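Local atomic coordinates of ditrans,polycis-undecaprenyl-diphosphate synthase ((2E,6E)-farnesyl-diphosphate specific) (Acinetobacter baumannii, PDB entry 6ACS), a protein that probably catalyses the repeated condensation of isopentenyl diphosphate with farnesyl diphosphate to give undecaprenyl diphosphate, the lipid carrier precursor of bacterial cell wall synthesis. Residues His12-Met17 with Ser194-Trp199; Met140-Asn145 with Leu198-Tyr203. All blocks are in the same frame, centred on the assembly; numbering follows the deposited sequence. Where two conformers were deposited one is given.

Contact 1 (His12-Met17 with Ser194-Trp199); sequences HVAIIM and SNFLLW
With chi1 of Phe196 at -178°, CG lies anti to the backbone N and the ring is carried up against Ile16 and Ala14 of strand 12-17. Ile16 turns its CG1 branch the other way about, anti to its carbonyl carbon (chi1 -61°), and the two side chains run antiparallel past one another. CG1 of Ile16 approaches CD2 of Phe196 obliquely, at 3.5 Å, while Ile16 CD1 reaches back to CB of Phe196 at 4.0 Å. Ala14 CB meets two neighbours at once, CE2 of Phe196 at 3.8 Å and CD1 of Leu197 at 3.7 Å. Leu197 also folds back on its own neighbour: its CG sits 3.6 Å above the plane of the Phe196 ring, over the centre. The inverse gamma turn centred on Leu197 accompanies this fold-back. Phe60 stacks on the Phe196 ring, and Leu184 of the adjacent strand 183-186 adds to the apolar packing. Nearby, Ser194 OG is hydrogen-bonded to Arg186 NH1; both residues are predicted to bind substrate. The contact thus packs the loop between strands 183-186 and 205-208 onto an inner strand of the parallel sheet, beside the probable diphosphate-binding site of a cis-prenyltransferase fold.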
loop_
_atom_site.group_PDB
_atom_site.type_symbol
_atom_site.label_atom_id
_atom_site.label_comp_id
_atom_site.label_asym_id
_atom_site.label_seq_id
_atom_site.Cartn_x
_atom_site.Cartn_y
_atom_site.Cartn_z
ATOM N N HIS B 12 -14.285 -1.677 6.666
ATOM C CA HIS B 12 -13.418 -2.835 6.504
ATOM C C HIS B 12 -12.157 -2.588 7.324
ATOM O O HIS B 12 -11.418 -1.615 7.100
ATOM C CB HIS B 12 -13.122 -3.057 5.018
ATOM C CG HIS B 12 -12.360 -4.312 4.707
ATOM N ND1 HIS B 12 -12.154 -4.730 3.410
ATOM C CD2 HIS B 12 -11.738 -5.224 5.499
ATOM C CE1 HIS B 12 -11.444 -5.848 3.414
ATOM N NE2 HIS B 12 -11.170 -6.163 4.665
ATOM N N VAL B 13 -11.954 -3.454 8.315
ATOM C CA VAL B 13 -10.790 -3.424 9.191
ATOM C C VAL B 13 -9.888 -4.585 8.821
ATOM O O VAL B 13 -10.361 -5.712 8.625
ATOM C CB VAL B 13 -11.197 -3.532 10.672
ATOM C CG1 VAL B 13 -9.941 -3.589 11.552
ATOM C CG2 VAL B 13 -12.078 -2.364 11.043
ATOM N N ALA B 14 -8.588 -4.320 8.740
ATOM C CA ALA B 14 -7.601 -5.364 8.514
ATOM C C ALA B 14 -6.632 -5.358 9.679
ATOM O O ALA B 14 -6.317 -4.298 10.212
ATOM C CB ALA B 14 -6.842 -5.151 7.203
ATOM N N ILE B 15 -6.144 -6.536 10.071
ATOM C CA ILE B 15 -5.228 -6.641 11.209
ATOM C C ILE B 15 -4.043 -7.532 10.857
ATOM O O ILE B 15 -4.223 -8.679 10.427
ATOM C CB ILE B 15 -5.926 -7.196 12.465
ATOM C CG1 ILE B 15 -7.191 -6.399 12.773
ATOM C CG2 ILE B 15 -4.957 -7.145 13.655
ATOM C CD1 ILE B 15 -7.928 -6.889 14.036
ATOM N N ILE B 16 -2.838 -7.013 11.076
ATOM C CA ILE B 16 -1.613 -7.804 11.069
ATOM C C ILE B 16 -1.343 -8.183 12.512
ATOM O O ILE B 16 -0.997 -7.324 13.333
ATOM C CB ILE B 16 -0.444 -7.014 10.481
ATOM C CG1 ILE B 16 -0.755 -6.644 9.032
ATOM C CG2 ILE B 16 0.854 -7.820 10.562
ATOM C CD1 ILE B 16 0.322 -5.732 8.449
ATOM N N MET B 17 -1.543 -9.460 12.817
ATOM C CA MET B 17 -1.438 -9.998 14.168
ATOM C C MET B 17 0.017 -10.400 14.359
ATOM O O MET B 17 0.453 -11.441 13.858
ATOM C CB MET B 17 -2.385 -11.184 14.326
ATOM C CG MET B 17 -3.837 -10.879 13.950
ATOM S SD MET B 17 -4.935 -12.326 14.026
ATOM C CE MET B 17 -4.325 -13.312 12.661
ATOM N N SER B 194 4.354 -4.764 5.607
ATOM C CA SER B 194 4.949 -6.090 5.423
ATOM C C SER B 194 4.164 -6.945 4.426
ATOM O O SER B 194 3.839 -8.104 4.690
ATOM C CB SER B 194 5.076 -6.816 6.759
ATOM O OG SER B 194 5.939 -6.108 7.633
ATOM N N ASN B 195 3.886 -6.370 3.261
ATOM C CA ASN B 195 3.385 -7.163 2.138
ATOM C C ASN B 195 2.038 -7.811 2.468
ATOM O O ASN B 195 1.756 -8.950 2.083
ATOM C CB ASN B 195 4.406 -8.225 1.733
ATOM C CG ASN B 195 4.057 -8.887 0.416
ATOM O OD1 ASN B 195 3.483 -8.257 -0.472
ATOM N ND2 ASN B 195 4.367 -10.168 0.300
ATOM N N PHE B 196 1.177 -7.067 3.149
ATOM C CA PHE B 196 -0.162 -7.588 3.388
ATOM C C PHE B 196 -0.999 -7.000 2.253
ATOM O O PHE B 196 -0.568 -7.074 1.098
ATOM C CB PHE B 196 -0.586 -7.267 4.841
ATOM C CG PHE B 196 -1.953 -7.799 5.260
ATOM C CD1 PHE B 196 -2.407 -9.040 4.860
ATOM C CD2 PHE B 196 -2.700 -7.095 6.190
ATOM C CE1 PHE B 196 -3.655 -9.509 5.271
ATOM C CE2 PHE B 196 -3.941 -7.573 6.642
ATOM C CZ PHE B 196 -4.417 -8.774 6.181
ATOM N N LEU B 197 -2.135 -6.378 2.537
ATOM C CA LEU B 197 -3.129 -5.922 1.545
ATOM C C LEU B 197 -2.774 -4.626 0.802
ATOM O O LEU B 197 -3.438 -3.593 0.943
ATOM C CB LEU B 197 -4.445 -5.727 2.262
ATOM C CG LEU B 197 -5.044 -6.945 2.936
ATOM C CD1 LEU B 197 -6.250 -6.493 3.779
ATOM C CD2 LEU B 197 -5.469 -7.928 1.863
ATOM N N LEU B 198 -1.776 -4.710 -0.075
ATOM C CA LEU B 198 -1.230 -3.502 -0.702
ATOM C C LEU B 198 -2.259 -2.790 -1.582
ATOM O O LEU B 198 -2.476 -1.575 -1.456
ATOM C CB LEU B 198 -0.007 -3.878 -1.541
ATOM C CG LEU B 198 1.073 -4.634 -0.775
ATOM C CD1 LEU B 198 2.174 -5.074 -1.753
ATOM C CD2 LEU B 198 1.656 -3.805 0.384
ATOM N N TRP B 199 -2.893 -3.527 -2.492
ATOM C CA TRP B 199 -3.908 -2.916 -3.348
ATOM C C TRP B 199 -5.096 -2.435 -2.523
ATOM O O TRP B 199 -5.573 -1.303 -2.693
ATOM C CB TRP B 199 -4.345 -3.930 -4.413
ATOM C CG TRP B 199 -5.392 -3.440 -5.384
ATOM C CD1 TRP B 199 -6.757 -3.431 -5.197
ATOM C CD2 TRP B 199 -5.166 -2.917 -6.696
ATOM N NE1 TRP B 199 -7.387 -2.914 -6.314
ATOM C CE2 TRP B 199 -6.427 -2.604 -7.251
ATOM C CE3 TRP B 199 -4.013 -2.689 -7.464
ATOM C CZ2 TRP B 199 -6.565 -2.073 -8.528
ATOM C CZ3 TRP B 199 -4.167 -2.168 -8.731
ATOM C CH2 TRP B 199 -5.416 -1.858 -9.244
#

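Contact 2 (Met140-Asn145 with Leu198-Tyr203); sequences MWDIAN and LWQAAY
The carboxylate of Asp142 and the amide of Gln200 meet head-on from the two segments, their planes 42° apart. Gln200 NE2 donates to Asp142 OD2 at 2.8 Å with an N-H...O angle of 160°; the acceptor lies almost in the amide plane, whereas the donor arrives on the syn side of the carboxylate, tilted 23° out of its plane. A bend at chi2 of Gln200 swings the amide toward helix 139-155. Tyr137 OH bonds to the same OD2, and Ser174 holds both groups, its OG bonded to Asp142 OD1 and its carbonyl O to Gln200 NE2. Both carboxylate oxygens are therefore engaged, which should fix the rotation of this buried acid and probably favours its ionised form.

Alongside this polar pair the contact is apolar. Leu198 CD1 reaches the first turn of the helix, 3.9 Å from the N of Met140. Ile143 crosses Leu198 at about a right angle, its CD1 4.2 Å from Leu198 CB and 4.3 Å from Trp199 CB. Trp199 takes part through its CB, while its ring meets that of Phe169. Across the dimer, Ile143 packs on Ile143 of the second subunit, and Met140 on Tyr203 of that subunit.

Trp199 to Ala202 forms a type I beta turn, so the contact sets a turn before strand 205-208 against the N-terminal part of a helix, at the dimer interface of this homodimeric UPP synthase.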
loop_
_atom_site.group_PDB
_atom_site.type_symbol
_atom_site.label_atom_id
_atom_site.label_comp_id
_atom_site.label_asym_id
_atom_site.label_seq_id
_atom_site.Cartn_x
_atom_site.Cartn_y
_atom_site.Cartn_z
ATOM N N MET B 140 1.910 -8.824 -2.755
ATOM C CA MET B 140 2.539 -8.957 -4.058
ATOM C C MET B 140 2.057 -10.207 -4.774
ATOM O O MET B 140 1.805 -10.162 -5.984
ATOM C CB MET B 140 4.058 -8.980 -3.911
ATOM C CG MET B 140 4.618 -7.609 -3.533
ATOM S SD MET B 140 6.442 -7.618 -3.431
ATOM C CE MET B 140 6.722 -8.439 -1.878
ATOM N N TRP B 141 1.968 -11.333 -4.053
ATOM C CA TRP B 141 1.444 -12.553 -4.659
ATOM C C TRP B 141 0.059 -12.302 -5.233
ATOM O O TRP B 141 -0.241 -12.730 -6.346
ATOM C CB TRP B 141 1.383 -13.698 -3.635
ATOM C CG TRP B 141 0.532 -14.830 -4.166
ATOM C CD1 TRP B 141 0.943 -15.855 -4.967
ATOM C CD2 TRP B 141 -0.881 -14.992 -3.998
ATOM N NE1 TRP B 141 -0.133 -16.661 -5.295
ATOM C CE2 TRP B 141 -1.261 -16.149 -4.711
ATOM C CE3 TRP B 141 -1.864 -14.280 -3.296
ATOM C CZ2 TRP B 141 -2.578 -16.591 -4.765
ATOM C CZ3 TRP B 141 -3.182 -14.726 -3.352
ATOM C CH2 TRP B 141 -3.519 -15.876 -4.074
ATOM N N ASP B 142 -0.791 -11.615 -4.467
ATOM C CA ASP B 142 -2.175 -11.325 -4.855
ATOM C C ASP B 142 -2.208 -10.535 -6.159
ATOM O O ASP B 142 -2.932 -10.881 -7.106
ATOM C CB ASP B 142 -2.816 -10.544 -3.683
ATOM C CG ASP B 142 -4.333 -10.321 -3.798
ATOM O OD1 ASP B 142 -4.992 -10.772 -4.757
ATOM O OD2 ASP B 142 -4.882 -9.684 -2.849
ATOM N N ILE B 143 -1.382 -9.486 -6.227
ATOM C CA ILE B 143 -1.311 -8.636 -7.406
ATOM C C ILE B 143 -0.778 -9.410 -8.610
ATOM O O ILE B 143 -1.325 -9.313 -9.719
ATOM C CB ILE B 143 -0.454 -7.405 -7.072
ATOM C CG1 ILE B 143 -1.270 -6.444 -6.190
ATOM C CG2 ILE B 143 0.066 -6.713 -8.337
ATOM C CD1 ILE B 143 -0.418 -5.450 -5.406
ATOM N N ALA B 144 0.293 -10.191 -8.423
ATOM C CA ALA B 144 0.840 -10.934 -9.559
ATOM C C ALA B 144 -0.105 -12.051 -9.998
ATOM O O ALA B 144 -0.161 -12.385 -11.181
ATOM C CB ALA B 144 2.244 -11.480 -9.227
ATOM N N ASN B 145 -0.867 -12.620 -9.061
ATOM C CA ASN B 145 -1.880 -13.618 -9.399
ATOM C C ASN B 145 -2.996 -13.003 -10.240
ATOM O O ASN B 145 -3.461 -13.612 -11.218
ATOM C CB ASN B 145 -2.436 -14.211 -8.102
ATOM C CG ASN B 145 -3.469 -15.293 -8.348
ATOM O OD1 ASN B 145 -4.662 -15.121 -8.078
ATOM N ND2 ASN B 145 -3.017 -16.413 -8.849
ATOM N N LEU B 198 -1.776 -4.710 -0.075
ATOM C CA LEU B 198 -1.230 -3.502 -0.702
ATOM C C LEU B 198 -2.259 -2.790 -1.582
ATOM O O LEU B 198 -2.476 -1.575 -1.456
ATOM C CB LEU B 198 -0.007 -3.878 -1.541
ATOM C CG LEU B 198 1.073 -4.634 -0.775
ATOM C CD1 LEU B 198 2.174 -5.074 -1.753
ATOM C CD2 LEU B 198 1.656 -3.805 0.384
ATOM N N TRP B 199 -2.893 -3.527 -2.492
ATOM C CA TRP B 199 -3.908 -2.916 -3.348
ATOM C C TRP B 199 -5.096 -2.435 -2.523
ATOM O O TRP B 199 -5.573 -1.303 -2.693
ATOM C CB TRP B 199 -4.345 -3.930 -4.413
ATOM C CG TRP B 199 -5.392 -3.440 -5.384
ATOM C CD1 TRP B 199 -6.757 -3.431 -5.197
ATOM C CD2 TRP B 199 -5.166 -2.917 -6.696
ATOM N NE1 TRP B 199 -7.387 -2.914 -6.314
ATOM C CE2 TRP B 199 -6.427 -2.604 -7.251
ATOM C CE3 TRP B 199 -4.013 -2.689 -7.464
ATOM C CZ2 TRP B 199 -6.565 -2.073 -8.528
ATOM C CZ3 TRP B 199 -4.167 -2.168 -8.731
ATOM C CH2 TRP B 199 -5.416 -1.858 -9.244
ATOM N N GLN B 200 -5.584 -3.290 -1.614
ATOM C CA GLN B 200 -6.848 -3.053 -0.931
ATOM C C GLN B 200 -6.731 -1.992 0.154
ATOM O O GLN B 200 -7.748 -1.407 0.546
ATOM C CB GLN B 200 -7.354 -4.358 -0.310
ATOM C CG GLN B 200 -7.564 -5.511 -1.329
ATOM C CD GLN B 200 -6.341 -6.409 -1.546
ATOM O OE1 GLN B 200 -5.197 -6.004 -1.350
ATOM N NE2 GLN B 200 -6.594 -7.639 -1.964
ATOM N N ALA B 201 -5.524 -1.720 0.624
ATOM C CA ALA B 201 -5.319 -0.747 1.692
ATOM C C ALA B 201 -4.697 0.543 1.174
ATOM O O ALA B 201 -4.118 1.310 1.960
ATOM C CB ALA B 201 -4.460 -1.364 2.799
ATOM N N ALA B 202 -4.861 0.825 -0.122
ATOM C CA ALA B 202 -4.214 1.988 -0.723
ATOM C C ALA B 202 -4.578 3.279 -0.020
ATOM O O ALA B 202 -3.767 4.216 0.003
ATOM C CB ALA B 202 -4.600 2.126 -2.190
ATOM N N TYR B 203 -5.797 3.368 0.523
ATOM C CA TYR B 203 -6.228 4.567 1.239
ATOM C C TYR B 203 -6.552 4.295 2.710
ATOM O O TYR B 203 -7.176 5.146 3.368
ATOM C CB TYR B 203 -7.428 5.200 0.547
ATOM C CG TYR B 203 -7.097 5.770 -0.812
ATOM C CD1 TYR B 203 -6.465 6.998 -0.932
ATOM C CD2 TYR B 203 -7.411 5.071 -1.967
ATOM C CE1 TYR B 203 -6.170 7.531 -2.187
ATOM C CE2 TYR B 203 -7.118 5.593 -3.214
ATOM C CZ TYR B 203 -6.509 6.816 -3.314
ATOM O OH TYR B 203 -6.223 7.319 -4.559
#

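From the N terminus, strand 12-17 enters the centre of the parallel sheet, and the chain then alternates through three helices and three strands before helix 139-155. Contact 1 closes the longer loop, of 176 intervening residues. The 52-residue loop of contact 2 begins inside it, at Met140-Asn145, but is not strictly nested: the closing segments overlap at Leu198 and Trp199, and that of contact 2 runs on to Tyr203. Phe196 and Leu197 of the loop before strand 205-208 rest on the sheet, and Leu198 to Gln200 on the helix. Asn195 OD1 to Met140 N, a probable hydrogen bond of 2.8 Å, joins the contacts directly, and both also touch the second subunit.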